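Local coordinates for protein shikimate 5'-dehydrogenase (Methanocaldococcus jannaschii, PDB 1NVT) that probably catalyses the reversible NADP-dependent reduction of 3-dehydroshikimate to shikimate in the shikimate pathway, and binds NADP+ in its Rossmann-type domain, at residues A[175-178]-A[179-182]. Residues are numbered along the deposited sequence; the frame is centred on the assembly and turned at random.
Sequences NKKF and GEEV
Lys176 lies across the carboxylate end of Glu181, the two side chains running at about a right angle. Its CB and CG both rest on one oxygen, with Lys176 CB 3.2 Å from Glu181 OE1, so the contact is made by the methylenes at the base of the lysine. The chain then bends at chi2 (69°), and the ammonium ends near the other oxygen at 4.5 Å (Lys176 NZ to Glu181 OE2), opposite in charge but too far apart for a salt bridge. Lys176 CB also meets Val182 CG2 (3.9 Å).

At Lys177 the backbone takes over. Lys177 N donates to Glu181 OE1 (2.7 Å, N-H...O 167°), which receives it on its anti lone pair, the one away from OE2. With an alanine in place of Glu181, the Lys177 N-H would probably lose this acceptor and the Lys176 methylenes the oxygen they lie on. Lys177 O in turn accepts two bonds, from Glu181 N at 2.8 Å and from Val182 N at 3.2 Å. Helix 160-174 ends in a Schellman motif, with Asn175 at positive phi, and the bonds to Lys177 O then close a short, weakly bonded helical turn that leads into strand 182-185, an outermost strand, within this chain, of the parallel Rossmann-type sheet. Glu181 also bonds through its backbone to Ile153 of the adjoining strand. The Lys177 side chain runs alongside that of Glu180, in the same direction, with Lys177 CD 3.4 Å from Glu180 OE2.

Phe178 CB points away from 179-182, with CG anti to the backbone N (chi1 -173°), and the Phe178 side chain touches Ala167 and Lys168 of helix 160-174, while Val182 packs on Ala167 and Ile170 of the same helix.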
# COMPACT_ATOMS: atom_id res chain seq x y z
N ASN A 175 10.08 -39.11 -0.54
CA ASN A 175 10.67 -40.42 -0.78
C ASN A 175 11.67 -40.84 0.30
O ASN A 175 12.89 -40.80 0.10
CB ASN A 175 11.33 -40.46 -2.16
CG ASN A 175 12.19 -41.69 -2.37
OD1 ASN A 175 13.40 -41.67 -2.12
ND2 ASN A 175 11.56 -42.78 -2.80
N LYS A 176 11.14 -41.22 1.45
CA LYS A 176 11.94 -41.66 2.58
C LYS A 176 11.31 -42.91 3.19
O LYS A 176 10.16 -43.25 2.88
CB LYS A 176 12.04 -40.56 3.66
CG LYS A 176 13.16 -39.54 3.46
CD LYS A 176 12.92 -38.63 2.27
CE LYS A 176 13.99 -37.55 2.17
NZ LYS A 176 15.36 -38.11 2.00
N LYS A 177 12.05 -43.58 4.06
CA LYS A 177 11.56 -44.78 4.72
C LYS A 177 10.64 -44.37 5.85
O LYS A 177 11.04 -43.64 6.75
CB LYS A 177 12.72 -45.62 5.26
CG LYS A 177 13.70 -46.09 4.19
CD LYS A 177 14.74 -47.07 4.73
CE LYS A 177 15.74 -47.47 3.65
NZ LYS A 177 15.08 -48.04 2.44
N PHE A 178 9.39 -44.84 5.78
CA PHE A 178 8.40 -44.50 6.79
C PHE A 178 8.85 -44.76 8.22
O PHE A 178 9.42 -43.89 8.86
CB PHE A 178 7.10 -45.26 6.51
CG PHE A 178 5.96 -44.85 7.40
CD1 PHE A 178 5.58 -43.51 7.49
CD2 PHE A 178 5.28 -45.78 8.17
CE1 PHE A 178 4.54 -43.11 8.32
CE2 PHE A 178 4.23 -45.39 9.02
CZ PHE A 178 3.87 -44.05 9.09
N GLY A 179 8.61 -45.97 8.72
CA GLY A 179 8.98 -46.30 10.08
C GLY A 179 10.43 -46.06 10.49
O GLY A 179 10.81 -46.43 11.60
N GLU A 180 11.23 -45.45 9.63
CA GLU A 180 12.63 -45.21 9.95
C GLU A 180 13.09 -43.76 9.88
O GLU A 180 13.48 -43.18 10.89
CB GLU A 180 13.52 -46.09 9.07
CG GLU A 180 15.01 -45.94 9.32
CD GLU A 180 15.83 -46.99 8.59
OE1 GLU A 180 15.77 -48.17 9.00
OE2 GLU A 180 16.51 -46.64 7.60
N GLU A 181 13.06 -43.17 8.68
CA GLU A 181 13.48 -41.77 8.51
C GLU A 181 12.41 -40.78 8.98
O GLU A 181 12.73 -39.75 9.59
CB GLU A 181 13.83 -41.51 7.04
CG GLU A 181 15.11 -42.19 6.59
CD GLU A 181 15.37 -42.07 5.09
OE1 GLU A 181 14.49 -42.49 4.31
OE2 GLU A 181 16.44 -41.56 4.71
N VAL A 182 11.16 -41.10 8.70
CA VAL A 182 10.03 -40.27 9.09
C VAL A 182 9.11 -41.08 10.00
O VAL A 182 8.29 -41.87 9.52
CB VAL A 182 9.23 -39.81 7.85
CG1 VAL A 182 8.13 -38.84 8.26
CG2 VAL A 182 10.16 -39.18 6.84